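Local coordinates for protein Cow rumen GH26 endo-mannanase (Metagenome, PDB 6UEH) that cleaves, as a family 26 endo-beta-1,4-mannanase, internal beta-1,4 linkages of mannans, probably including galactomannan, and carries an accessory domain beside its TIM barrel, at residues Thr271-Cys274 against Gly278-Glu281; Asp283-Ala288 against Trp326-Lys331; Val318-Ser323 against Ile371-Gly376; Asp346-Glu351 against Leu357-Asn362. All blocks are in the same frame, centred on the assembly; numbering follows the deposited sequence.

How the contacts relate
All four contacts belong to the family 26 glycosyl hydrolase barrel. Contact 1 comes first along the chain, closing before the others open. It shares helix 280-301 with contact 2, centres about 9 Å apart, and Thr271 OG1 lies 2.6 Å from Trp328 O. Contacts 2 and 3 alternate along the chain, with centres about 16 Å apart, and Gly330 O packs on Trp373. Contact 4 is nested within the loop closed by contact 3, about 19 Å away between centres; Ala375 N lies 2.9 Å from Gln361 OE1, a probable hydrogen bond. Contacts 1 and 2 tie the start of helix 280-301 to loops at the C-terminal end of the parallel sheet, contact 3 ties two such loops together, and contact 4 lies in the barrel wall.

Contact 1 of 4, residues Thr271-Cys274 against Gly278-Glu281; sequences TADC and GTKE
At the N-cap of helix 280-301, Thr279 meets Asp273 of the short 3-10 turn that precedes the helix in the chain. The cap itself rests on Thr279 OG1 accepting from the backbone N of Asn282. The same OG1 lies 2.8 Å from Asp273 O, and both this carbonyl and that of Lys276 are within reach of the hydroxyl. With chi1 at 70°, OG1 is placed between the Thr279 backbone N and carbonyl carbon, where it faces both the helix start and the turn. Glu281, the second residue of the helix, sets its CB against the peptide that links Asp273 to Cys274, 3.7 Å from Cys274 N. Beyond this backbone packing the Glu281 chain bends at chi2 (85°) and runs alongside Asp273 CB. The two carboxylates stay apart, with Asp273 OD2 4.4 Å from Glu281 OE1. A water donates to both of these oxygens, at 2.7 Å from each, while Glu281 OE2 takes the backbone N of Lys270. Donors on both Glu281 oxygens, one of them the shared water, would probably ease the repulsion between the neighbouring acids.

Contact 2 of 4, residues Asp283-Ala288 against Trp326-Lys331; sequences DYWNEA and WFWWGK
Helix segment 283-288 faces segment 326-331, which has no regular helix or strand, and the two backbones stay well apart: the closest CA atoms, those of Trp285 and Trp329, are 10.8 Å from each other. No hydrogen bond bridges the segments. Two indoles, those of Trp285 and Trp328, span the gap. Trp285 stretches out with CG anti to its own N (chi1 -178°), which gives the ring its reach away from the helix. One face of its six-membered ring is turned to the loop, and Trp328 answers with an edge: its CH2 stands 3.7 Å above the plane of the Trp285 ring, displaced toward the rim, and its CZ2 comes 3.8 Å from Trp285 CZ3. The six-membered rings are almost perpendicular, at 86°, with centroids 5.4 Å apart, a T-shaped stack. Rotation of the Trp328 indole is restrained by its NE1, which bonds to Ile241 O, and one of its faces is covered by Trp329 CE3. Phe269 makes a further edge-to-face pair with Trp328, and Tyr343 of helix 334-351 meets the Trp285 ring. Trp285, Trp328, Trp329, Phe269 and Tyr343 together form a buried aromatic cluster between the start of helix 280-301 and the loop that follows strand 306-309, on the C-terminal side of the TIM barrel sheet.

Contact 3 of 4, residues Val318-Ser323 against Ile371-Gly376; sequences VNTDGS and IQWYAG
Two loops on the C-terminal side of the TIM barrel, the one after strand 306-309 and the one after strand 357-362, are linked here through Trp373 and the Asx motif headed by Asn319. The indole NE1 of Trp373 donates to Asn319 O at 2.9 Å, with an N-H...O angle of 156°. The acceptor sits almost in the ring plane, so the tryptophan meets the loop by its edge; seen from the carbonyl, the donor is somewhat tilted out of its plane. Trp373 has CG anti to its carbonyl carbon (chi1 -62°), a setting that sends the ring across from the 3-10 turn to the loop. Farther round the same edge, CZ2 of Trp373 lies 3.4 Å from Asn319 OD1, and the amide is turned 73° from the indole plane. Because the barrel strands run parallel, successive strands release their loops on this same side, and that is the side on which TIM-barrel enzymes build their active sites. Asn319 OD1 also accepts from Gly322 N at 2.6 Å, which closes the chain into a turn over residues 319-322. Next along, an Asx turn follows: Asp321 OD1 receives Ser323 N from above the carboxylate plane and Ser323 OG, 2.6 Å away, on its syn lone pair. Beside Trp373, the methyl CG2 of Thr320 rests 3.7 Å from Gln372 OE1. Ala334, opening helix 334-351, touches both Gln372 and Trp373.

Contact 4 of 4, residues Asp346-Glu351 against Leu357-Asn362; sequences DKLTNE and LIWEQN
Thr349 OG1 is hydrogen-bonded back to the carbonyl O of Tyr345, one turn earlier in helix 334-351, which ties the hydroxyl to its own helix and leaves the methyl to do the touching. That methyl, CG2, lies 4.2 Å from Trp359 CZ2, approaching the indole obliquely. The main burden falls on Leu348, whose CD1 comes 3.6 Å from Trp359 CH2 and 3.9 Å from Leu357 CD1. One methyl thus sits against both strand residues, and Leu348 CB backs it up 4.1 Å from Trp359 CH2. Leu357 and Trp359, two apart on strand 357-362, send their side chains to the same side, toward the helix. With CG anti to its carbonyl carbon (chi1 -64°), Trp359 directs its indole at the helix so that CZ2 and CH2 meet Leu348, and Tyr345 meets the indole with a ring of its own. No hydrogen bond joins the two segments; their hold on each other is apolar and buried, with Phe308 of strand 306-309 and Ile289, Ala293 and Leu296 of helix 280-301 packing on Leu348 as well. The axes of helix segment 346-351 and strand 357-362 run nearly antiparallel (162°), 11.7 Å apart at closest. This is the returning half of the beta-alpha-beta crossover 306-309, 334-351, 357-362, the kind of connection from which a TIM barrel is built.

Contact 1 of 4, residues Thr271-Cys274 against Gly278-Glu281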
loop_
_atom_site.group_PDB
_atom_site.type_symbol
_atom_site.label_atom_id
_atom_site.label_comp_id
_atom_site.label_asym_id
_atom_site.label_seq_id
_atom_site.Cartn_x
_atom_site.Cartn_y
_atom_site.Cartn_z
ATOM N N THR A 271 -22.420 -11.129 5.999
ATOM C CA THR A 271 -21.190 -11.247 5.217
ATOM C C THR A 271 -20.607 -12.661 5.222
ATOM O O THR A 271 -20.254 -13.197 4.171
ATOM C CB THR A 271 -20.117 -10.262 5.727
ATOM O OG1 THR A 271 -20.532 -8.920 5.447
ATOM C CG2 THR A 271 -18.779 -10.522 5.051
ATOM N N ALA A 272 -20.523 -13.264 6.403
ATOM C CA ALA A 272 -19.922 -14.587 6.546
ATOM C C ALA A 272 -20.687 -15.661 5.771
ATOM O O ALA A 272 -20.114 -16.675 5.379
ATOM C CB ALA A 272 -19.831 -14.968 8.018
ATOM N N ASP A 273 -21.976 -15.435 5.541
ATOM C CA ASP A 273 -22.812 -16.442 4.897
ATOM C C ASP A 273 -22.696 -16.448 3.375
ATOM O O ASP A 273 -23.185 -17.371 2.724
ATOM C CB ASP A 273 -24.279 -16.256 5.295
ATOM C CG ASP A 273 -24.572 -16.775 6.687
ATOM O OD1 ASP A 273 -23.736 -17.531 7.221
ATOM O OD2 ASP A 273 -25.639 -16.438 7.244
ATOM N N CYS A 274 -22.045 -15.438 2.804
ATOM C CA CYS A 274 -21.961 -15.350 1.348
ATOM C C CYS A 274 -21.139 -16.500 0.766
ATOM O O CYS A 274 -21.228 -16.791 -0.424
ATOM C CB CYS A 274 -21.373 -14.004 0.910
ATOM S SG CYS A 274 -19.588 -13.834 1.110
ATOM N N GLY A 278 -26.307 -22.859 0.504
ATOM C CA GLY A 278 -27.692 -22.976 0.923
ATOM C C GLY A 278 -28.291 -21.706 1.496
ATOM O O GLY A 278 -29.440 -21.697 1.939
ATOM N N THR A 279 -27.515 -20.629 1.487
ATOM C CA THR A 279 -27.984 -19.349 2.002
ATOM C C THR A 279 -28.294 -18.379 0.869
ATOM O O THR A 279 -27.719 -18.478 -0.215
ATOM C CB THR A 279 -26.946 -18.696 2.938
ATOM O OG1 THR A 279 -25.815 -18.255 2.172
ATOM C CG2 THR A 279 -26.489 -19.682 3.999
ATOM N N LYS A 280 -29.195 -17.437 1.129
ATOM C CA LYS A 280 -29.534 -16.414 0.146
ATOM C C LYS A 280 -28.337 -15.503 -0.115
ATOM O O LYS A 280 -28.160 -15.001 -1.226
ATOM C CB LYS A 280 -30.741 -15.595 0.613
ATOM C CG LYS A 280 -31.263 -14.608 -0.424
ATOM C CD LYS A 280 -32.604 -14.028 -0.008
ATOM C CE LYS A 280 -32.504 -13.285 1.314
ATOM N NZ LYS A 280 -33.841 -12.828 1.786
ATOM N N GLU A 281 -27.516 -15.296 0.914
ATOM C CA GLU A 281 -26.279 -14.538 0.768
ATOM C C GLU A 281 -25.387 -15.179 -0.287
ATOM O O GLU A 281 -24.839 -14.498 -1.154
ATOM C CB GLU A 281 -25.529 -14.447 2.100
ATOM C CG GLU A 281 -26.037 -13.369 3.053
ATOM C CD GLU A 281 -27.203 -13.826 3.904
ATOM O OE1 GLU A 281 -27.730 -14.934 3.661
ATOM O OE2 GLU A 281 -27.592 -13.074 4.825
HETATM O O HOH W 1 -28.049 -16.380 5.943
#

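Contact 2 of 4, residues Asp283-Ala288 against Trp326-Lys331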
loop_
_atom_site.group_PDB
_atom_site.type_symbol
_atom_site.label_atom_id
_atom_site.label_comp_id
_atom_site.label_asym_id
_atom_site.label_seq_id
_atom_site.Cartn_x
_atom_site.Cartn_y
_atom_site.Cartn_z
ATOM N N ASP A 283 -26.321 -17.348 -2.653
ATOM C CA ASP A 283 -26.995 -17.322 -3.944
ATOM C C ASP A 283 -26.823 -15.968 -4.631
ATOM O O ASP A 283 -26.571 -15.909 -5.836
ATOM C CB ASP A 283 -28.483 -17.646 -3.788
ATOM C CG ASP A 283 -28.741 -19.122 -3.534
ATOM O OD1 ASP A 283 -27.842 -19.948 -3.807
ATOM O OD2 ASP A 283 -29.851 -19.454 -3.072
ATOM N N TYR A 284 -26.958 -14.885 -3.868
ATOM C CA TYR A 284 -26.753 -13.554 -4.434
ATOM C C TYR A 284 -25.304 -13.358 -4.856
ATOM O O TYR A 284 -25.030 -12.895 -5.964
ATOM C CB TYR A 284 -27.142 -12.442 -3.455
ATOM C CG TYR A 284 -26.779 -11.083 -4.009
ATOM C CD1 TYR A 284 -27.537 -10.507 -5.021
ATOM C CD2 TYR A 284 -25.656 -10.399 -3.559
ATOM C CE1 TYR A 284 -27.203 -9.280 -5.554
ATOM C CE2 TYR A 284 -25.312 -9.166 -4.088
ATOM C CZ TYR A 284 -26.088 -8.613 -5.085
ATOM O OH TYR A 284 -25.753 -7.389 -5.619
ATOM N N TRP A 285 -24.389 -13.699 -3.952
ATOM C CA TRP A 285 -22.953 -13.581 -4.187
ATOM C C TRP A 285 -22.563 -14.320 -5.467
ATOM O O TRP A 285 -21.813 -13.798 -6.292
ATOM C CB TRP A 285 -22.191 -14.116 -2.962
ATOM C CG TRP A 285 -20.678 -14.048 -2.992
ATOM C CD1 TRP A 285 -19.817 -15.054 -2.658
ATOM C CD2 TRP A 285 -19.856 -12.918 -3.329
ATOM N NE1 TRP A 285 -18.517 -14.631 -2.778
ATOM C CE2 TRP A 285 -18.512 -13.325 -3.190
ATOM C CE3 TRP A 285 -20.125 -11.608 -3.743
ATOM C CZ2 TRP A 285 -17.442 -12.471 -3.452
ATOM C CZ3 TRP A 285 -19.060 -10.762 -4.002
ATOM C CH2 TRP A 285 -17.734 -11.198 -3.858
ATOM N N ASN A 286 -23.108 -15.519 -5.647
ATOM C CA ASN A 286 -22.840 -16.301 -6.851
ATOM C C ASN A 286 -23.383 -15.647 -8.119
ATOM O O ASN A 286 -22.744 -15.705 -9.168
ATOM C CB ASN A 286 -23.410 -17.712 -6.707
ATOM C CG ASN A 286 -22.545 -18.597 -5.831
ATOM O OD1 ASN A 286 -21.340 -18.376 -5.707
ATOM N ND2 ASN A 286 -23.154 -19.606 -5.219
ATOM N N GLU A 287 -24.559 -15.030 -8.024
ATOM C CA GLU A 287 -25.133 -14.319 -9.164
ATOM C C GLU A 287 -24.270 -13.125 -9.553
ATOM O O GLU A 287 -24.055 -12.864 -10.735
ATOM C CB GLU A 287 -26.558 -13.848 -8.861
ATOM C CG GLU A 287 -27.598 -14.950 -8.835
ATOM C CD GLU A 287 -29.013 -14.400 -8.798
ATOM O OE1 GLU A 287 -29.190 -13.205 -9.116
ATOM O OE2 GLU A 287 -29.944 -15.158 -8.452
ATOM N N ALA A 288 -23.778 -12.402 -8.551
ATOM C CA ALA A 288 -22.909 -11.255 -8.795
ATOM C C ALA A 288 -21.588 -11.694 -9.424
ATOM O O ALA A 288 -21.079 -11.048 -10.341
ATOM C CB ALA A 288 -22.657 -10.495 -7.502
ATOM N N TRP A 326 -15.187 -0.644 6.216
ATOM C CA TRP A 326 -16.240 0.203 5.669
ATOM C C TRP A 326 -16.913 -0.432 4.454
ATOM O O TRP A 326 -17.935 0.057 3.981
ATOM C CB TRP A 326 -15.703 1.594 5.313
ATOM C CG TRP A 326 -14.448 1.612 4.498
ATOM C CD1 TRP A 326 -14.283 1.142 3.227
ATOM C CD2 TRP A 326 -13.183 2.165 4.888
ATOM N NE1 TRP A 326 -12.990 1.353 2.808
ATOM C CE2 TRP A 326 -12.296 1.982 3.810
ATOM C CE3 TRP A 326 -12.716 2.792 6.049
ATOM C CZ2 TRP A 326 -10.967 2.401 3.857
ATOM C CZ3 TRP A 326 -11.396 3.209 6.095
ATOM C CH2 TRP A 326 -10.537 3.011 5.006
ATOM N N PHE A 327 -16.338 -1.522 3.954
ATOM C CA PHE A 327 -16.978 -2.318 2.909
ATOM C C PHE A 327 -17.567 -3.584 3.525
ATOM O O PHE A 327 -17.035 -4.093 4.512
ATOM C CB PHE A 327 -15.980 -2.672 1.806
ATOM C CG PHE A 327 -15.607 -1.511 0.930
ATOM C CD1 PHE A 327 -16.573 -0.628 0.474
ATOM C CD2 PHE A 327 -14.287 -1.294 0.570
ATOM C CE1 PHE A 327 -16.231 0.440 -0.333
ATOM C CE2 PHE A 327 -13.938 -0.224 -0.235
ATOM C CZ PHE A 327 -14.909 0.643 -0.686
ATOM N N TRP A 328 -18.651 -4.099 2.945
ATOM C CA TRP A 328 -19.363 -5.216 3.565
ATOM C C TRP A 328 -18.515 -6.485 3.645
ATOM O O TRP A 328 -18.685 -7.287 4.562
ATOM C CB TRP A 328 -20.683 -5.509 2.832
ATOM C CG TRP A 328 -20.559 -6.007 1.410
ATOM C CD1 TRP A 328 -20.688 -5.266 0.271
ATOM C CD2 TRP A 328 -20.317 -7.358 0.983
ATOM N NE1 TRP A 328 -20.528 -6.064 -0.837
ATOM C CE2 TRP A 328 -20.298 -7.352 -0.427
ATOM C CE3 TRP A 328 -20.108 -8.568 1.655
ATOM C CZ2 TRP A 328 -20.077 -8.509 -1.178
ATOM C CZ3 TRP A 328 -19.888 -9.716 0.908
ATOM C CH2 TRP A 328 -19.875 -9.677 -0.494
ATOM N N TRP A 329 -17.589 -6.662 2.708
ATOM C CA TRP A 329 -16.795 -7.887 2.686
ATOM C C TRP A 329 -15.752 -7.957 3.807
ATOM O O TRP A 329 -15.123 -8.995 4.002
ATOM C CB TRP A 329 -16.113 -8.067 1.323
ATOM C CG TRP A 329 -15.429 -6.848 0.772
ATOM C CD1 TRP A 329 -14.203 -6.363 1.125
ATOM C CD2 TRP A 329 -15.922 -5.982 -0.257
ATOM N NE1 TRP A 329 -13.908 -5.240 0.388
ATOM C CE2 TRP A 329 -14.947 -4.986 -0.469
ATOM C CE3 TRP A 329 -17.097 -5.946 -1.017
ATOM C CZ2 TRP A 329 -15.110 -3.967 -1.407
ATOM C CZ3 TRP A 329 -17.257 -4.934 -1.947
ATOM C CH2 TRP A 329 -16.269 -3.957 -2.132
ATOM N N GLY A 330 -15.582 -6.869 4.552
ATOM C CA GLY A 330 -14.646 -6.860 5.665
ATOM C C GLY A 330 -15.347 -6.840 7.011
ATOM O O GLY A 330 -14.708 -6.858 8.065
ATOM N N LYS A 331 -16.674 -6.815 6.961
ATOM C CA LYS A 331 -17.516 -6.642 8.140
ATOM C C LYS A 331 -17.408 -7.791 9.141
ATOM O O LYS A 331 -17.628 -7.602 10.336
ATOM C CB LYS A 331 -18.972 -6.474 7.698
ATOM C CG LYS A 331 -19.939 -6.042 8.781
ATOM C CD LYS A 331 -21.326 -5.861 8.189
ATOM C CE LYS A 331 -22.335 -5.414 9.233
ATOM N NZ LYS A 331 -23.675 -5.213 8.619
#

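Contact 3 of 4, residues Val318-Ser323 against Ile371-Gly376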
loop_
_atom_site.group_PDB
_atom_site.type_symbol
_atom_site.label_atom_id
_atom_site.label_comp_id
_atom_site.label_asym_id
_atom_site.label_seq_id
_atom_site.Cartn_x
_atom_site.Cartn_y
_atom_site.Cartn_z
ATOM N N VAL A 318 -8.074 0.368 11.471
ATOM C CA VAL A 318 -7.384 -0.718 12.172
ATOM C C VAL A 318 -8.315 -1.657 12.949
ATOM O O VAL A 318 -9.043 -1.236 13.848
ATOM C CB VAL A 318 -6.312 -0.160 13.139
ATOM C CG1 VAL A 318 -6.886 0.947 14.025
ATOM C CG2 VAL A 318 -5.705 -1.280 13.973
ATOM N N ASN A 319 -8.278 -2.934 12.569
ATOM C CA ASN A 319 -9.075 -3.982 13.203
ATOM C C ASN A 319 -8.759 -5.348 12.607
ATOM O O ASN A 319 -8.086 -5.447 11.582
ATOM C CB ASN A 319 -10.572 -3.709 13.044
ATOM C CG ASN A 319 -11.103 -4.162 11.698
ATOM O OD1 ASN A 319 -11.648 -5.257 11.573
ATOM N ND2 ASN A 319 -10.931 -3.329 10.680
ATOM N N THR A 320 -9.258 -6.398 13.251
ATOM C CA THR A 320 -9.237 -7.738 12.668
ATOM C C THR A 320 -10.593 -8.412 12.850
ATOM O O THR A 320 -10.857 -9.458 12.261
ATOM C CB THR A 320 -8.145 -8.633 13.291
ATOM O OG1 THR A 320 -8.226 -8.567 14.721
ATOM C CG2 THR A 320 -6.758 -8.193 12.835
ATOM N N ASP A 321 -11.452 -7.803 13.663
ATOM C CA ASP A 321 -12.744 -8.401 13.985
ATOM C C ASP A 321 -13.876 -7.871 13.101
ATOM O O ASP A 321 -15.016 -8.323 13.209
ATOM C CB ASP A 321 -13.078 -8.175 15.462
ATOM C CG ASP A 321 -13.288 -6.711 15.802
ATOM O OD1 ASP A 321 -12.851 -5.838 15.022
ATOM O OD2 ASP A 321 -13.884 -6.432 16.865
ATOM N N GLY A 322 -13.560 -6.913 12.233
ATOM C CA GLY A 322 -14.532 -6.386 11.291
ATOM C C GLY A 322 -15.084 -5.023 11.668
ATOM O O GLY A 322 -15.729 -4.360 10.855
ATOM N N SER A 323 -14.813 -4.598 12.899
ATOM C CA SER A 323 -15.389 -3.371 13.442
ATOM C C SER A 323 -14.898 -2.094 12.757
ATOM O O SER A 323 -15.524 -1.040 12.881
ATOM C CB SER A 323 -15.105 -3.285 14.945
ATOM O OG SER A 323 -13.715 -3.379 15.211
ATOM N N ILE A 371 -1.627 -7.702 8.577
ATOM C CA ILE A 371 -1.234 -8.784 7.680
ATOM C C ILE A 371 -2.237 -9.940 7.715
ATOM O O ILE A 371 -2.206 -10.823 6.859
ATOM C CB ILE A 371 0.167 -9.319 8.031
ATOM C CG1 ILE A 371 0.803 -10.006 6.817
ATOM C CG2 ILE A 371 0.104 -10.257 9.235
ATOM C CD1 ILE A 371 2.185 -10.565 7.091
ATOM N N GLN A 372 -3.132 -9.927 8.697
ATOM C CA GLN A 372 -4.145 -10.974 8.805
ATOM C C GLN A 372 -5.186 -10.865 7.693
ATOM O O GLN A 372 -5.988 -11.776 7.496
ATOM C CB GLN A 372 -4.828 -10.924 10.172
ATOM C CG GLN A 372 -3.887 -11.197 11.335
ATOM C CD GLN A 372 -4.620 -11.372 12.647
ATOM O OE1 GLN A 372 -5.792 -11.749 12.670
ATOM N NE2 GLN A 372 -3.934 -11.097 13.751
ATOM N N TRP A 373 -5.162 -9.753 6.965
ATOM C CA TRP A 373 -6.070 -9.548 5.841
ATOM C C TRP A 373 -5.432 -9.974 4.518
ATOM O O TRP A 373 -6.012 -9.778 3.450
ATOM C CB TRP A 373 -6.502 -8.081 5.762
ATOM C CG TRP A 373 -7.261 -7.614 6.963
ATOM C CD1 TRP A 373 -6.739 -7.190 8.151
ATOM C CD2 TRP A 373 -8.685 -7.517 7.093
ATOM N NE1 TRP A 373 -7.749 -6.837 9.013
ATOM C CE2 TRP A 373 -8.952 -7.029 8.388
ATOM C CE3 TRP A 373 -9.757 -7.794 6.239
ATOM C CZ2 TRP A 373 -10.251 -6.813 8.849
ATOM C CZ3 TRP A 373 -11.044 -7.581 6.701
ATOM C CH2 TRP A 373 -11.280 -7.094 7.994
ATOM N N TYR A 374 -4.237 -10.552 4.598
ATOM C CA TYR A 374 -3.528 -11.040 3.417
ATOM C C TYR A 374 -3.917 -12.487 3.124
ATOM O O TYR A 374 -3.858 -13.342 4.007
ATOM C CB TYR A 374 -2.016 -10.911 3.615
ATOM C CG TYR A 374 -1.174 -11.405 2.458
ATOM C CD1 TYR A 374 -1.391 -10.944 1.163
ATOM C CD2 TYR A 374 -0.140 -12.308 2.667
ATOM C CE1 TYR A 374 -0.614 -11.386 0.109
ATOM C CE2 TYR A 374 0.643 -12.755 1.618
ATOM C CZ TYR A 374 0.403 -12.291 0.342
ATOM O OH TYR A 374 1.183 -12.735 -0.701
ATOM N N ALA A 375 -4.317 -12.757 1.886
ATOM C CA ALA A 375 -4.837 -14.071 1.519
ATOM C C ALA A 375 -3.742 -15.102 1.242
ATOM O O ALA A 375 -4.036 -16.282 1.053
ATOM C CB ALA A 375 -5.745 -13.950 0.314
ATOM N N GLY A 376 -2.489 -14.663 1.209
ATOM C CA GLY A 376 -1.377 -15.581 1.021
ATOM C C GLY A 376 -0.759 -15.527 -0.364
ATOM O O GLY A 376 -1.403 -15.110 -1.326
#

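Contact 4 of 4, residues Asp346-Glu351 against Leu357-Asn362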
loop_
_atom_site.group_PDB
_atom_site.type_symbol
_atom_site.label_atom_id
_atom_site.label_comp_id
_atom_site.label_asym_id
_atom_site.label_seq_id
_atom_site.Cartn_x
_atom_site.Cartn_y
_atom_site.Cartn_z
ATOM N N ASP A 346 -11.036 -18.976 -6.369
ATOM C CA ASP A 346 -11.311 -20.337 -6.813
ATOM C C ASP A 346 -12.461 -20.382 -7.813
ATOM O O ASP A 346 -12.404 -21.120 -8.794
ATOM C CB ASP A 346 -11.622 -21.241 -5.618
ATOM C CG ASP A 346 -10.409 -21.484 -4.737
ATOM O OD1 ASP A 346 -9.282 -21.164 -5.173
ATOM O OD2 ASP A 346 -10.582 -22.007 -3.616
ATOM N N LYS A 347 -13.502 -19.595 -7.560
ATOM C CA LYS A 347 -14.660 -19.556 -8.450
ATOM C C LYS A 347 -14.295 -19.058 -9.846
ATOM O O LYS A 347 -14.676 -19.668 -10.843
ATOM C CB LYS A 347 -15.765 -18.677 -7.860
ATOM C CG LYS A 347 -16.760 -19.424 -6.983
ATOM C CD LYS A 347 -17.566 -20.425 -7.797
ATOM C CE LYS A 347 -18.646 -21.094 -6.954
ATOM N NZ LYS A 347 -18.085 -21.925 -5.850
ATOM N N LEU A 348 -13.555 -17.955 -9.914
ATOM C CA LEU A 348 -13.203 -17.356 -11.200
ATOM C C LEU A 348 -12.213 -18.209 -11.991
ATOM O O LEU A 348 -12.356 -18.362 -13.205
ATOM C CB LEU A 348 -12.627 -15.949 -11.005
ATOM C CG LEU A 348 -13.589 -14.850 -10.539
ATOM C CD1 LEU A 348 -12.948 -13.476 -10.690
ATOM C CD2 LEU A 348 -14.911 -14.913 -11.297
ATOM N N THR A 349 -11.215 -18.765 -11.308
ATOM C CA THR A 349 -10.162 -19.509 -11.996
ATOM C C THR A 349 -10.577 -20.936 -12.341
ATOM O O THR A 349 -10.218 -21.449 -13.399
ATOM C CB THR A 349 -8.856 -19.564 -11.166
ATOM O OG1 THR A 349 -9.097 -20.222 -9.914
ATOM C CG2 THR A 349 -8.320 -18.160 -10.914
ATOM N N ASN A 350 -11.330 -21.580 -11.458
ATOM C CA ASN A 350 -11.705 -22.973 -11.677
ATOM C C ASN A 350 -13.046 -23.129 -12.388
ATOM O O ASN A 350 -13.116 -23.720 -13.464
ATOM C CB ASN A 350 -11.731 -23.731 -10.348
ATOM C CG ASN A 350 -10.359 -23.836 -9.714
ATOM O OD1 ASN A 350 -9.365 -24.072 -10.400
ATOM N ND2 ASN A 350 -10.294 -23.658 -8.399
ATOM N N GLU A 351 -14.105 -22.598 -11.788
ATOM C CA GLU A 351 -15.446 -22.774 -12.332
ATOM C C GLU A 351 -15.657 -21.975 -13.618
ATOM O O GLU A 351 -16.317 -22.446 -14.545
ATOM C CB GLU A 351 -16.496 -22.385 -11.287
ATOM C CG GLU A 351 -17.931 -22.580 -11.746
ATOM C CD GLU A 351 -18.885 -22.806 -10.589
ATOM O OE1 GLU A 351 -18.752 -23.845 -9.906
ATOM O OE2 GLU A 351 -19.762 -21.945 -10.361
ATOM N N LEU A 357 -6.132 -12.733 -15.266
ATOM C CA LEU A 357 -6.191 -11.759 -14.185
ATOM C C LEU A 357 -4.904 -11.691 -13.375
ATOM O O LEU A 357 -4.299 -12.715 -13.056
ATOM C CB LEU A 357 -7.357 -12.082 -13.250
ATOM C CG LEU A 357 -8.722 -12.277 -13.910
ATOM C CD1 LEU A 357 -9.767 -12.661 -12.871
ATOM C CD2 LEU A 357 -9.137 -11.019 -14.668
ATOM N N ILE A 358 -4.495 -10.469 -13.056
ATOM C CA ILE A 358 -3.426 -10.234 -12.097
ATOM C C ILE A 358 -4.073 -9.789 -10.792
ATOM O O ILE A 358 -4.569 -8.668 -10.687
ATOM C CB ILE A 358 -2.423 -9.175 -12.592
ATOM C CG1 ILE A 358 -1.792 -9.625 -13.914
ATOM C CG2 ILE A 358 -1.348 -8.923 -11.543
ATOM C CD1 ILE A 358 -0.763 -8.662 -14.462
ATOM N N TRP A 359 -4.084 -10.679 -9.807
ATOM C CA TRP A 359 -4.843 -10.451 -8.584
ATOM C C TRP A 359 -4.133 -9.490 -7.635
ATOM O O TRP A 359 -3.105 -9.826 -7.044
ATOM C CB TRP A 359 -5.117 -11.784 -7.882
ATOM C CG TRP A 359 -5.991 -12.706 -8.678
ATOM C CD1 TRP A 359 -5.612 -13.508 -9.718
ATOM C CD2 TRP A 359 -7.395 -12.921 -8.498
ATOM N NE1 TRP A 359 -6.695 -14.208 -10.195
ATOM C CE2 TRP A 359 -7.802 -13.865 -9.462
ATOM C CE3 TRP A 359 -8.348 -12.407 -7.612
ATOM C CZ2 TRP A 359 -9.119 -14.305 -9.567
ATOM C CZ3 TRP A 359 -9.655 -12.844 -7.719
ATOM C CH2 TRP A 359 -10.028 -13.783 -8.689
ATOM N N GLU A 360 -4.691 -8.291 -7.492
ATOM C CA GLU A 360 -4.141 -7.295 -6.581
ATOM C C GLU A 360 -5.007 -7.164 -5.338
ATOM O O GLU A 360 -6.201 -6.866 -5.426
ATOM C CB GLU A 360 -4.008 -5.932 -7.266
ATOM C CG GLU A 360 -3.426 -4.854 -6.362
ATOM C CD GLU A 360 -3.110 -3.569 -7.101
ATOM O OE1 GLU A 360 -3.798 -3.266 -8.098
ATOM O OE2 GLU A 360 -2.168 -2.863 -6.688
ATOM N N GLN A 361 -4.401 -7.391 -4.180
ATOM C CA GLN A 361 -5.115 -7.276 -2.919
ATOM C C GLN A 361 -4.605 -6.084 -2.121
ATOM O O GLN A 361 -3.395 -5.898 -1.970
ATOM C CB GLN A 361 -4.974 -8.561 -2.101
ATOM C CG GLN A 361 -5.752 -8.544 -0.794
ATOM C CD GLN A 361 -5.705 -9.875 -0.073
ATOM O OE1 GLN A 361 -4.629 -10.387 0.246
ATOM N NE2 GLN A 361 -6.875 -10.451 0.178
ATOM N N ASN A 362 -5.531 -5.273 -1.622
ATOM C CA ASN A 362 -5.168 -4.166 -0.752
ATOM C C ASN A 362 -4.704 -4.667 0.609
ATOM O O ASN A 362 -5.218 -5.655 1.130
ATOM C CB ASN A 362 -6.346 -3.201 -0.572
ATOM C CG ASN A 362 -6.396 -2.125 -1.644
ATOM O OD1 ASN A 362 -7.365 -2.030 -2.394
ATOM N ND2 ASN A 362 -5.360 -1.302 -1.709
#